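Local coordinates for protein-glutamine gamma-glutamyltransferase (Pseudomonas aeruginosa PAO1, PDB 6G49), which shows transglutaminase activity in its periplasmic domain, joining protein glutamine and lysine side chains, and is critical for the viability of the bacterium, at residues F212-P223 against L235-Y246. Residues are numbered along the deposited sequence; the frame is centred on the assembly and turned at random.
Sequences FNHEPFAYTLKP and LFDTRSGFCAHY
Strands 218-219 and 240-241 pair in parallel as the two strands of a beta-alpha-beta crossover through helix 230-238 in the transglutaminase-like domain; strand 240-241 runs on into helix 243-256, whose first residue C243 is the nucleophile by similarity. Backbone hydrogen bonds join A218 N to R239 O (2.9 Å), G241 N to A218 O (3.0 Å) and T220 N to G241 O (2.9 Å). Alongside the pair, F212, F217, Y219, F242 and Y246 form an aromatic cluster. Y246 turns its edge to the face of F212, offset. The F217 ring is sandwiched: F212 CD1 lies over the centre of one face, and R239 CB makes a CH-pi contact with the other. R239, extended from CG to NE, continues past this ring to a salt bridge, NE to E215 OE1 at 2.7 Å, met on the anti side, 20° out of the carboxylate plane; a water donates to both E215 OE1 and L235 O. With CG anti to the backbone N (chi1 -163°), Y219 sets its OH over one face of the F242 ring, L221 CD2 making a CH-pi contact with the other, and 3.3 Å from C243 CB. A218 O is gripped twice, G241 N and Y246 OH arriving from opposite faces of its plane, the hydroxyl at 2.6 Å and 72° out of that plane.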
loop_
_atom_site.group_PDB
_atom_site.type_symbol
_atom_site.label_atom_id
_atom_site.label_comp_id
_atom_site.label_asym_id
_atom_site.label_seq_id
_atom_site.Cartn_x
_atom_site.Cartn_y
_atom_site.Cartn_z
ATOM N N PHE A 212 -13.846 5.988 9.279
ATOM C CA PHE A 212 -12.807 6.949 9.168
ATOM C C PHE A 212 -13.368 8.287 8.645
ATOM O O PHE A 212 -12.867 9.347 8.974
ATOM C CB PHE A 212 -11.689 6.450 8.237
ATOM C CG PHE A 212 -10.890 5.278 8.760
ATOM C CD1 PHE A 212 -10.186 5.355 9.946
ATOM C CD2 PHE A 212 -10.868 4.080 8.057
ATOM C CE1 PHE A 212 -9.442 4.295 10.420
ATOM C CE2 PHE A 212 -10.109 3.020 8.523
ATOM C CZ PHE A 212 -9.402 3.123 9.701
ATOM N N ASN A 213 -14.347 8.192 7.760
ATOM C CA ASN A 213 -14.902 9.387 7.142
ATOM C C ASN A 213 -15.691 10.212 8.177
ATOM O O ASN A 213 -15.536 11.421 8.239
ATOM C CB ASN A 213 -15.772 9.024 5.955
ATOM C CG ASN A 213 -16.190 10.250 5.157
ATOM O OD1 ASN A 213 -15.350 11.082 4.796
ATOM N ND2 ASN A 213 -17.455 10.291 4.810
ATOM N N HIS A 214 -16.476 9.575 9.027
ATOM C CA HIS A 214 -17.401 10.310 9.944
ATOM C C HIS A 214 -16.803 10.686 11.306
ATOM O O HIS A 214 -17.312 11.610 11.958
ATOM C CB HIS A 214 -18.635 9.450 10.133
ATOM C CG HIS A 214 -19.429 9.354 8.875
ATOM N ND1 HIS A 214 -20.225 8.273 8.590
ATOM C CD2 HIS A 214 -19.561 10.196 7.831
ATOM C CE1 HIS A 214 -20.806 8.456 7.424
ATOM N NE2 HIS A 214 -20.398 9.605 6.924
ATOM N N GLU A 215 -15.812 9.938 11.807
ATOM C CA GLU A 215 -15.242 10.170 13.104
ATOM C C GLU A 215 -14.139 11.188 12.951
ATOM O O GLU A 215 -13.661 11.386 11.835
ATOM C CB GLU A 215 -14.790 8.867 13.751
ATOM C CG GLU A 215 -15.935 7.916 13.960
ATOM C CD GLU A 215 -15.471 6.555 14.431
ATOM O OE1 GLU A 215 -14.358 6.490 15.026
ATOM O OE2 GLU A 215 -16.199 5.568 14.198
ATOM N N PRO A 216 -13.766 11.871 14.054
ATOM C CA PRO A 216 -12.824 12.982 13.985
ATOM C C PRO A 216 -11.352 12.535 13.931
ATOM O O PRO A 216 -10.517 12.931 14.745
ATOM C CB PRO A 216 -13.176 13.775 15.254
ATOM C CG PRO A 216 -13.596 12.705 16.229
ATOM C CD PRO A 216 -14.348 11.699 15.396
ATOM N N PHE A 217 -11.045 11.791 12.860
ATOM C CA PHE A 217 -9.669 11.343 12.613
ATOM C C PHE A 217 -8.850 12.505 12.064
ATOM O O PHE A 217 -9.294 13.325 11.240
ATOM C CB PHE A 217 -9.710 10.160 11.630
ATOM C CG PHE A 217 -10.037 8.841 12.278
ATOM C CD1 PHE A 217 -9.016 8.060 12.834
ATOM C CD2 PHE A 217 -11.327 8.355 12.314
ATOM C CE1 PHE A 217 -9.298 6.855 13.450
ATOM C CE2 PHE A 217 -11.616 7.167 12.948
ATOM C CZ PHE A 217 -10.589 6.411 13.520
ATOM N N ALA A 218 -7.603 12.530 12.485
ATOM C CA ALA A 218 -6.577 13.434 12.088
ATOM C C ALA A 218 -5.509 12.674 11.307
ATOM O O ALA A 218 -5.051 11.554 11.724
ATOM C CB ALA A 218 -5.966 14.114 13.294
ATOM N N TYR A 219 -5.028 13.324 10.250
ATOM C CA TYR A 219 -3.928 12.857 9.409
ATOM C C TYR A 219 -2.771 13.812 9.720
ATOM O O TYR A 219 -2.846 14.982 9.417
ATOM C CB TYR A 219 -4.287 12.927 7.939
ATOM C CG TYR A 219 -3.369 12.097 7.092
ATOM C CD1 TYR A 219 -3.305 10.737 7.273
ATOM C CD2 TYR A 219 -2.560 12.668 6.132
ATOM C CE1 TYR A 219 -2.468 9.960 6.522
ATOM C CE2 TYR A 219 -1.713 11.894 5.369
ATOM C CZ TYR A 219 -1.681 10.535 5.574
ATOM O OH TYR A 219 -0.857 9.729 4.839
ATOM N N THR A 220 -1.707 13.305 10.322
ATOM C CA THR A 220 -0.599 14.149 10.810
ATOM C C THR A 220 0.744 13.403 10.652
ATOM O O THR A 220 0.829 12.198 10.861
ATOM C CB THR A 220 -0.869 14.572 12.264
ATOM O OG1 THR A 220 0.258 15.293 12.770
ATOM C CG2 THR A 220 -1.107 13.418 13.205
ATOM N N LEU A 221 1.795 14.193 10.448
ATOM C CA LEU A 221 3.148 13.721 10.409
ATOM C C LEU A 221 3.714 13.596 11.823
ATOM O O LEU A 221 4.817 13.123 11.947
ATOM C CB LEU A 221 3.974 14.705 9.580
ATOM C CG LEU A 221 3.846 14.531 8.075
ATOM C CD1 LEU A 221 4.426 15.707 7.307
ATOM C CD2 LEU A 221 4.544 13.244 7.645
ATOM N N LYS A 222 2.966 14.016 12.851
ATOM C CA LYS A 222 3.392 13.928 14.219
ATOM C C LYS A 222 2.293 13.290 15.024
ATOM O O LYS A 222 1.707 13.884 15.908
ATOM C CB LYS A 222 3.821 15.312 14.734
ATOM C CG LYS A 222 5.165 15.782 14.185
ATOM C CD LYS A 222 5.988 16.635 15.144
ATOM C CE LYS A 222 7.476 16.335 15.101
ATOM N NZ LYS A 222 8.003 16.284 13.715
ATOM N N PRO A 223 1.985 12.006 14.742
ATOM C CA PRO A 223 0.974 11.300 15.488
ATOM C C PRO A 223 1.358 11.070 16.941
ATOM O O PRO A 223 2.513 10.831 17.271
ATOM C CB PRO A 223 0.863 9.931 14.823
ATOM C CG PRO A 223 2.110 9.791 13.983
ATOM C CD PRO A 223 2.690 11.171 13.755
ATOM N N LEU A 235 -7.619 3.605 16.857
ATOM C CA LEU A 235 -9.000 3.660 16.337
ATOM C C LEU A 235 -9.995 4.335 17.311
ATOM O O LEU A 235 -10.987 4.818 16.852
ATOM C CB LEU A 235 -9.514 2.243 16.068
ATOM C CG LEU A 235 -8.930 1.577 14.840
ATOM C CD1 LEU A 235 -9.405 0.122 14.745
ATOM C CD2 LEU A 235 -9.313 2.363 13.589
ATOM N N PHE A 236 -9.762 4.162 18.610
ATOM C CA PHE A 236 -10.833 4.469 19.619
ATOM C C PHE A 236 -10.405 5.581 20.589
ATOM O O PHE A 236 -11.265 6.102 21.285
ATOM C CB PHE A 236 -11.238 3.212 20.387
ATOM C CG PHE A 236 -11.604 2.067 19.488
ATOM C CD1 PHE A 236 -12.699 2.154 18.653
ATOM C CD2 PHE A 236 -10.862 0.901 19.509
ATOM C CE1 PHE A 236 -13.029 1.101 17.815
ATOM C CE2 PHE A 236 -11.189 -0.147 18.663
ATOM C CZ PHE A 236 -12.254 -0.035 17.807
ATOM N N ASP A 237 -9.113 5.884 20.695
ATOM C CA ASP A 237 -8.586 6.876 21.677
ATOM C C ASP A 237 -8.029 8.102 20.955
ATOM O O ASP A 237 -8.644 9.178 20.985
ATOM C CB ASP A 237 -7.616 6.241 22.671
ATOM C CG ASP A 237 -8.190 5.061 23.445
ATOM O OD1 ASP A 237 -9.437 4.888 23.430
ATOM O OD2 ASP A 237 -7.368 4.290 24.044
ATOM N N THR A 238 -6.900 7.973 20.251
ATOM C CA THR A 238 -6.211 9.119 19.674
ATOM C C THR A 238 -6.909 9.562 18.379
ATOM O O THR A 238 -6.904 10.758 18.046
ATOM C CB THR A 238 -4.715 8.872 19.472
ATOM O OG1 THR A 238 -4.555 7.939 18.381
ATOM C CG2 THR A 238 -4.013 8.394 20.718
ATOM N N ARG A 239 -7.372 8.601 17.548
ATOM C CA ARG A 239 -7.850 8.872 16.192
ATOM C C ARG A 239 -6.933 9.815 15.446
ATOM O O ARG A 239 -7.382 10.664 14.668
ATOM C CB ARG A 239 -9.295 9.354 16.192
ATOM C CG ARG A 239 -10.271 8.339 16.720
ATOM C CD ARG A 239 -11.693 8.789 16.493
ATOM N NE ARG A 239 -12.717 7.797 16.743
ATOM C CZ ARG A 239 -13.132 7.447 17.954
ATOM N NH1 ARG A 239 -12.542 7.964 19.010
ATOM N NH2 ARG A 239 -14.075 6.527 18.100
ATOM N N SER A 240 -5.631 9.605 15.583
ATOM C CA SER A 240 -4.657 10.473 14.964
ATOM C C SER A 240 -3.458 9.662 14.501
ATOM O O SER A 240 -2.874 8.906 15.308
ATOM C CB SER A 240 -4.202 11.563 15.937
ATOM O OG SER A 240 -3.209 12.380 15.337
ATOM N N GLY A 241 -3.064 9.848 13.264
ATOM C CA GLY A 241 -1.939 9.073 12.723
ATOM C C GLY A 241 -1.539 9.509 11.336
ATOM O O GLY A 241 -2.123 10.428 10.725
ATOM N N PHE A 242 -0.569 8.789 10.758
ATOM C CA PHE A 242 -0.188 8.932 9.402
ATOM C C PHE A 242 -0.594 7.647 8.653
ATOM O O PHE A 242 -1.363 6.854 9.171
ATOM C CB PHE A 242 1.293 9.306 9.306
ATOM C CG PHE A 242 1.743 9.879 7.996
ATOM C CD1 PHE A 242 1.191 11.079 7.522
ATOM C CD2 PHE A 242 2.726 9.283 7.208
ATOM C CE1 PHE A 242 1.631 11.624 6.332
ATOM C CE2 PHE A 242 3.144 9.840 6.008
ATOM C CZ PHE A 242 2.557 11.004 5.551
ATOM N N CYS A 243 -0.156 7.494 7.408
ATOM C CA CYS A 243 -0.795 6.459 6.542
ATOM C C CYS A 243 -0.628 5.063 7.141
ATOM O O CYS A 243 -1.546 4.271 6.967
ATOM C CB CYS A 243 -0.266 6.473 5.124
ATOM S SG CYS A 243 1.533 6.414 5.038
ATOM N N ALA A 244 0.474 4.762 7.817
ATOM C CA ALA A 244 0.662 3.376 8.349
ATOM C C ALA A 244 -0.333 3.064 9.480
ATOM O O ALA A 244 -0.772 1.928 9.619
ATOM C CB ALA A 244 2.027 3.164 8.872
ATOM N N HIS A 245 -0.712 4.063 10.290
ATOM C CA HIS A 245 -1.773 3.881 11.276
ATOM C C HIS A 245 -3.055 3.439 10.588
ATOM O O HIS A 245 -3.745 2.466 11.023
ATOM C CB HIS A 245 -2.057 5.167 12.100
ATOM C CG HIS A 245 -0.922 5.606 12.934
ATOM N ND1 HIS A 245 0.164 6.265 12.420
ATOM C CD2 HIS A 245 -0.729 5.470 14.258
ATOM C CE1 HIS A 245 1.000 6.522 13.410
ATOM N NE2 HIS A 245 0.469 6.067 14.554
ATOM N N TYR A 246 -3.491 4.135 9.530
ATOM C CA TYR A 246 -4.746 3.893 8.900
ATOM C C TYR A 246 -4.718 2.550 8.149
ATOM O O TYR A 246 -5.613 1.759 8.252
ATOM C CB TYR A 246 -5.116 5.010 7.904
ATOM C CG TYR A 246 -5.500 6.286 8.625
ATOM C CD1 TYR A 246 -4.551 7.225 8.988
ATOM C CD2 TYR A 246 -6.810 6.500 8.982
ATOM C CE1 TYR A 246 -4.877 8.328 9.753
ATOM C CE2 TYR A 246 -7.150 7.618 9.717
ATOM C CZ TYR A 246 -6.205 8.533 10.089
ATOM O OH TYR A 246 -6.612 9.636 10.821
HETATM O O HOH W 1 -13.001 4.040 15.134
HETATM O O HOH W 2 -8.288 13.112 16.316
#